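Local atomic coordinates of sialidase B (Streptococcus pneumoniae serotype 4, PDB entry 4XJW), a protein that hydrolyses alpha-2,3-, alpha-2,6- and alpha-2,8-linked terminal sialic acids of oligosaccharides, glycoproteins and glycolipids, as a family 33 glycoside hydrolase. Residues Phe468-Ser473 / Thr477-Asp482; Ala493-Lys498 / Ala526-Arg531. The protein carries 1 engineered substitution. All coordinates share one frame; numbering follows the deposited sequence.

Contact 1 of 2, residues Phe468-Ser473 / Thr477-Asp482; sequences FATYTS and TYLISD
T470 lays its methyl over the isobutyl end of L479, with T470 CG2 3.7 Å from L479 CD1 and the two side chains crossing at about a right angle. The other branch of the threonine goes to the backbone. With chi1 at 76°, T470 OG1 sits between its own backbone N and carbonyl carbon, and from there it donates to T477 O at 2.6 Å, in the carbonyl plane and on a lone pair. T470 N also reaches that oxygen, but the bond is weak, 3.1 Å long and bent to 131°. In return T477 N gives a straighter bond to T470 O, 2.8 Å. F468 and L479 form a regular antiparallel hydrogen-bonded pair: F468 N donates to L479 O at 2.9 Å and L479 N to F468 O at 2.8 Å. On the sheet face away from T470 and L479, A469 CB packs against Y478 CD2 at 4.3 Å.

This is the beta hairpin of strands 466-472 and 475-481, the middle pair of one four-stranded blade of the sialidase beta-propeller. From L479 on, the second strand is part of the third BNR repeat, or Asp-box, whose turn is tied by S481 OG to the backbone of D483, G485 and T487. Y471 leaves the hairpin and brings its side chain close to E503, the predicted active-site glutamate, and to Y615, probably the nucleophile.

Chemically, T477 O, an acceptor inside a buried contact, takes a short bond on a lone pair from T470 OG1 besides the weak one from T470 N, so the threonine joins the two strands by its hydroxyl as well as by its backbone.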
loop_
_atom_site.group_PDB
_atom_site.type_symbol
_atom_site.label_atom_id
_atom_site.label_comp_id
_atom_site.label_asym_id
_atom_site.label_seq_id
_atom_site.Cartn_x
_atom_site.Cartn_y
_atom_site.Cartn_z
ATOM N N PHE A 468 -9.887 16.586 10.407
ATOM C CA PHE A 468 -9.454 15.718 9.312
ATOM C C PHE A 468 -9.273 16.548 8.061
ATOM O O PHE A 468 -10.200 17.237 7.637
ATOM C CB PHE A 468 -10.490 14.632 9.039
ATOM C CG PHE A 468 -10.441 13.482 10.008
ATOM C CD1 PHE A 468 -9.547 12.434 9.814
ATOM C CD2 PHE A 468 -11.297 13.447 11.097
ATOM C CE1 PHE A 468 -9.497 11.374 10.692
ATOM C CE2 PHE A 468 -11.268 12.378 11.987
ATOM C CZ PHE A 468 -10.364 11.340 11.776
ATOM N N ALA A 469 -8.084 16.469 7.466
ATOM C CA ALA A 469 -7.818 17.134 6.193
ATOM C C ALA A 469 -8.449 16.375 5.034
ATOM O O ALA A 469 -8.401 15.132 4.976
ATOM C CB ALA A 469 -6.329 17.292 5.970
ATOM N N THR A 470 -9.037 17.129 4.104
ATOM C CA THR A 470 -9.503 16.578 2.833
ATOM C C THR A 470 -9.102 17.577 1.755
ATOM O O THR A 470 -8.721 18.707 2.072
ATOM C CB THR A 470 -11.029 16.379 2.797
ATOM O OG1 THR A 470 -11.676 17.654 2.626
ATOM C CG2 THR A 470 -11.542 15.718 4.086
ATOM N N TYR A 471 -9.166 17.167 0.494
ATOM C CA TYR A 471 -8.882 18.087 -0.603
ATOM C C TYR A 471 -9.942 17.983 -1.678
ATOM O O TYR A 471 -10.679 16.996 -1.765
ATOM C CB TYR A 471 -7.497 17.826 -1.198
ATOM C CG TYR A 471 -7.340 16.453 -1.800
ATOM C CD1 TYR A 471 -7.619 16.228 -3.149
ATOM C CD2 TYR A 471 -6.888 15.387 -1.039
ATOM C CE1 TYR A 471 -7.472 14.969 -3.706
ATOM C CE2 TYR A 471 -6.741 14.133 -1.585
ATOM C CZ TYR A 471 -7.033 13.924 -2.914
ATOM O OH TYR A 471 -6.879 12.655 -3.436
ATOM N N THR A 472 -10.039 19.035 -2.481
ATOM C CA THR A 472 -10.886 19.017 -3.661
ATOM C C THR A 472 -10.282 19.996 -4.642
ATOM O O THR A 472 -9.223 20.560 -4.381
ATOM C CB THR A 472 -12.352 19.380 -3.336
ATOM O OG1 THR A 472 -13.165 19.175 -4.500
ATOM C CG2 THR A 472 -12.462 20.812 -2.902
ATOM N N SER A 473 -10.928 20.190 -5.785
ATOM C CA SER A 473 -10.391 21.123 -6.763
ATOM C C SER A 473 -10.304 22.528 -6.172
ATOM O O SER A 473 -11.301 23.080 -5.728
ATOM C CB SER A 473 -11.249 21.121 -8.024
ATOM O OG SER A 473 -10.850 22.158 -8.900
ATOM N N THR A 477 -9.935 21.214 2.334
ATOM C CA THR A 477 -11.163 21.376 3.086
ATOM C C THR A 477 -11.002 20.631 4.397
ATOM O O THR A 477 -11.120 19.396 4.447
ATOM C CB THR A 477 -12.402 20.869 2.326
ATOM O OG1 THR A 477 -12.389 21.364 0.978
ATOM C CG2 THR A 477 -13.673 21.337 3.021
ATOM N N TYR A 478 -10.710 21.377 5.456
ATOM C CA TYR A 478 -10.572 20.768 6.775
ATOM C C TYR A 478 -11.933 20.471 7.385
ATOM O O TYR A 478 -12.806 21.343 7.445
ATOM C CB TYR A 478 -9.750 21.669 7.695
ATOM C CG TYR A 478 -8.349 21.961 7.177
ATOM C CD1 TYR A 478 -8.099 23.060 6.357
ATOM C CD2 TYR A 478 -7.277 21.148 7.523
ATOM C CE1 TYR A 478 -6.811 23.330 5.880
ATOM C CE2 TYR A 478 -6.000 21.410 7.072
ATOM C CZ TYR A 478 -5.768 22.501 6.256
ATOM O OH TYR A 478 -4.485 22.738 5.825
ATOM N N LEU A 479 -12.125 19.237 7.829
ATOM C CA LEU A 479 -13.361 18.867 8.496
ATOM C C LEU A 479 -13.127 18.885 10.002
ATOM O O LEU A 479 -12.262 18.166 10.524
ATOM C CB LEU A 479 -13.842 17.494 8.018
ATOM C CG LEU A 479 -13.952 17.351 6.499
ATOM C CD1 LEU A 479 -14.584 16.020 6.142
ATOM C CD2 LEU A 479 -14.763 18.507 5.910
ATOM N N ILE A 480 -13.898 19.715 10.702
ATOM C CA ILE A 480 -13.692 19.957 12.119
ATOM C C ILE A 480 -14.890 19.487 12.927
ATOM O O ILE A 480 -16.038 19.789 12.576
ATOM C CB ILE A 480 -13.449 21.454 12.373
ATOM C CG1 ILE A 480 -12.238 21.944 11.581
ATOM C CG2 ILE A 480 -13.226 21.734 13.857
ATOM C CD1 ILE A 480 -11.983 23.440 11.714
ATOM N N SER A 481 -14.620 18.741 14.002
ATOM C CA SER A 481 -15.646 18.363 14.979
ATOM C C SER A 481 -15.182 18.660 16.388
ATOM O O SER A 481 -14.057 18.319 16.772
ATOM C CB SER A 481 -16.007 16.877 14.877
ATOM O OG SER A 481 -16.910 16.518 15.923
ATOM N N ASP A 482 -16.064 19.270 17.168
ATOM C CA ASP A 482 -15.790 19.536 18.567
ATOM C C ASP A 482 -16.634 18.644 19.476
ATOM O O ASP A 482 -16.626 18.803 20.697
ATOM C CB ASP A 482 -16.052 21.016 18.872
ATOM C CG ASP A 482 -15.082 21.938 18.162
ATOM O OD1 ASP A 482 -13.886 21.604 18.103
ATOM O OD2 ASP A 482 -15.515 22.999 17.664
#

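Contact 2 of 2, residues Ala493-Lys498 / Ala526-Arg531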
loop_
_atom_site.group_PDB
_atom_site.type_symbol
_atom_site.label_atom_id
_atom_site.label_comp_id
_atom_site.label_asym_id
_atom_site.label_seq_id
_atom_site.Cartn_x
_atom_site.Cartn_y
_atom_site.Cartn_z
ATOM N N ALA A 493 -9.433 26.252 2.745
ATOM C CA ALA A 493 -8.190 26.970 2.537
ATOM C C ALA A 493 -7.806 26.873 1.066
ATOM O O ALA A 493 -7.481 25.798 0.566
ATOM C CB ALA A 493 -7.097 26.397 3.407
ATOM N N SER A 494 -7.871 27.995 0.357
ATOM C CA SER A 494 -7.562 27.999 -1.072
ATOM C C SER A 494 -6.120 27.602 -1.328
ATOM O O SER A 494 -5.231 27.964 -0.562
ATOM C CB SER A 494 -7.814 29.390 -1.647
ATOM O OG SER A 494 -9.155 29.521 -2.061
ATOM N N ILE A 495 -5.890 26.860 -2.406
ATOM C CA ILE A 495 -4.538 26.500 -2.805
ATOM C C ILE A 495 -4.323 26.844 -4.277
ATOM O O ILE A 495 -5.250 26.728 -5.089
ATOM C CB ILE A 495 -4.208 25.002 -2.498
ATOM C CG1 ILE A 495 -5.169 24.063 -3.235
ATOM C CG2 ILE A 495 -4.240 24.736 -0.997
ATOM C CD1 ILE A 495 -4.922 22.581 -2.934
ATOM N N PRO A 496 -3.100 27.274 -4.631
ATOM C CA PRO A 496 -2.840 27.756 -6.000
ATOM C C PRO A 496 -2.891 26.637 -7.047
ATOM O O PRO A 496 -2.073 26.629 -7.969
ATOM C CB PRO A 496 -1.412 28.318 -5.909
ATOM C CG PRO A 496 -1.122 28.473 -4.433
ATOM C CD PRO A 496 -1.917 27.403 -3.762
ATOM N N PHE A 497 -3.854 25.727 -6.919
ATOM C CA PHE A 497 -3.890 24.517 -7.730
ATOM C C PHE A 497 -5.289 24.149 -8.176
ATOM O O PHE A 497 -6.234 24.178 -7.386
ATOM C CB PHE A 497 -3.292 23.338 -6.950
ATOM C CG PHE A 497 -1.884 23.572 -6.499
ATOM C CD1 PHE A 497 -0.849 23.573 -7.419
ATOM C CD2 PHE A 497 -1.597 23.807 -5.159
ATOM C CE1 PHE A 497 0.448 23.802 -7.018
ATOM C CE2 PHE A 497 -0.294 24.037 -4.745
ATOM C CZ PHE A 497 0.728 24.041 -5.681
ATOM N N LYS A 498 -5.416 23.806 -9.452
ATOM C CA LYS A 498 -6.629 23.182 -9.943
ATOM C C LYS A 498 -6.438 21.677 -10.023
ATOM O O LYS A 498 -5.418 21.192 -10.520
ATOM C CB LYS A 498 -7.002 23.726 -11.320
ATOM C CG LYS A 498 -7.805 25.002 -11.270
ATOM C CD LYS A 498 -8.167 25.451 -12.674
ATOM C CE LYS A 498 -8.832 26.817 -12.668
ATOM N NZ LYS A 498 -8.957 27.360 -14.049
ATOM N N ALA A 526 4.285 21.584 -0.162
ATOM C CA ALA A 526 3.808 22.899 0.248
ATOM C C ALA A 526 3.387 22.862 1.700
ATOM O O ALA A 526 3.263 21.786 2.292
ATOM C CB ALA A 526 2.639 23.347 -0.619
ATOM N N TYR A 527 3.163 24.036 2.275
ATOM C CA TYR A 527 2.605 24.109 3.617
ATOM C C TYR A 527 1.819 25.380 3.851
ATOM O O TYR A 527 1.998 26.374 3.141
ATOM C CB TYR A 527 3.685 23.905 4.692
ATOM C CG TYR A 527 4.741 24.985 4.764
ATOM C CD1 TYR A 527 4.563 26.096 5.573
ATOM C CD2 TYR A 527 5.920 24.877 4.036
ATOM C CE1 TYR A 527 5.522 27.076 5.653
ATOM C CE2 TYR A 527 6.893 25.848 4.108
ATOM C CZ TYR A 527 6.682 26.952 4.925
ATOM O OH TYR A 527 7.641 27.933 5.008
ATOM N N MET A 528 0.914 25.316 4.817
ATOM C CA MET A 528 0.175 26.470 5.295
ATOM C C MET A 528 0.050 26.326 6.801
ATOM O O MET A 528 0.255 25.236 7.345
ATOM C CB MET A 528 -1.213 26.562 4.656
ATOM C CG MET A 528 -2.088 25.325 4.822
ATOM S SD MET A 528 -3.806 25.550 4.290
ATOM C CE MET A 528 -3.593 25.732 2.521
ATOM N N THR A 529 -0.307 27.414 7.472
ATOM C CA THR A 529 -0.363 27.436 8.933
ATOM C C THR A 529 -1.661 28.048 9.426
ATOM O O THR A 529 -2.145 29.046 8.863
ATOM C CB THR A 529 0.804 28.250 9.508
ATOM O OG1 THR A 529 2.045 27.751 8.995
ATOM C CG2 THR A 529 0.825 28.209 11.046
ATOM N N SER A 530 -2.219 27.452 10.479
ATOM C CA SER A 530 -3.334 28.046 11.208
ATOM C C SER A 530 -2.847 28.406 12.608
ATOM O O SER A 530 -2.064 27.668 13.199
ATOM C CB SER A 530 -4.507 27.071 11.304
ATOM O OG SER A 530 -5.540 27.589 12.131
ATOM N N ARG A 531 -3.317 29.535 13.132
ATOM C CA ARG A 531 -2.947 29.975 14.477
ATOM C C ARG A 531 -4.187 30.165 15.338
ATOM O O ARG A 531 -4.150 30.853 16.368
ATOM C CB ARG A 531 -2.135 31.268 14.399
ATOM C CG ARG A 531 -0.820 31.103 13.666
ATOM C CD ARG A 531 -0.043 32.398 13.547
ATOM N NE ARG A 531 1.266 32.161 12.943
ATOM C CZ ARG A 531 2.309 31.670 13.606
ATOM N NH1 ARG A 531 2.198 31.361 14.892
ATOM N NH2 ARG A 531 3.463 31.473 12.983
#
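A493 comes first: its backbone bonds to L476 of its own sheet, while its CB points at the second strand and meets the thioether of M528, 3.5 Å from M528 SD and 3.7 Å from M528 CE. S494 turns its side chain away and adds only its carbonyl, with S494 O 4.1 Å from M528 CE. At I495, whose backbone bonds to G474, it is the CG2 branch that touches, 3.7 Å from M528 CE, with the two side chains roughly perpendicular. M528 reaches both partners by an extended chi2 followed by a bend at chi3 (68°), which brings the terminal methyl against both A493 CB and I495 CG2.

No hydrogen bond joins the two segments; this is mainly apolar packing between adjacent blades of the beta-propeller. Strand 489-494 is the outermost strand of one blade, and strand 526-530 is the third of the next, where the Asp-box BNR 4 begins at M528. The methionine also touches L476 on the neighbouring strand of the first blade. Past P496, the F497 side chain touches T520, T521 and T522 and Y542 of the second blade.

From the N terminus, strand 466-472 turns at once and returns as 475-481, so contact 1 closes a tight hairpin. The chain then passes through the Asp-box turn into strand 489-494, the edge strand beside 475-481, and goes on through the first two strands of the following blade before contact 2 closes a loop of 27 residues at 526-530. The two loops lie in series, neither nested nor crossed. Contact 1 acts within a blade and contact 2 between blades. They meet at Y478, whose OH packs 3.3 Å from M528 SD while its ring atom CE1 packs on A493 CB; that hydroxyl also bonds to T516 in the second blade.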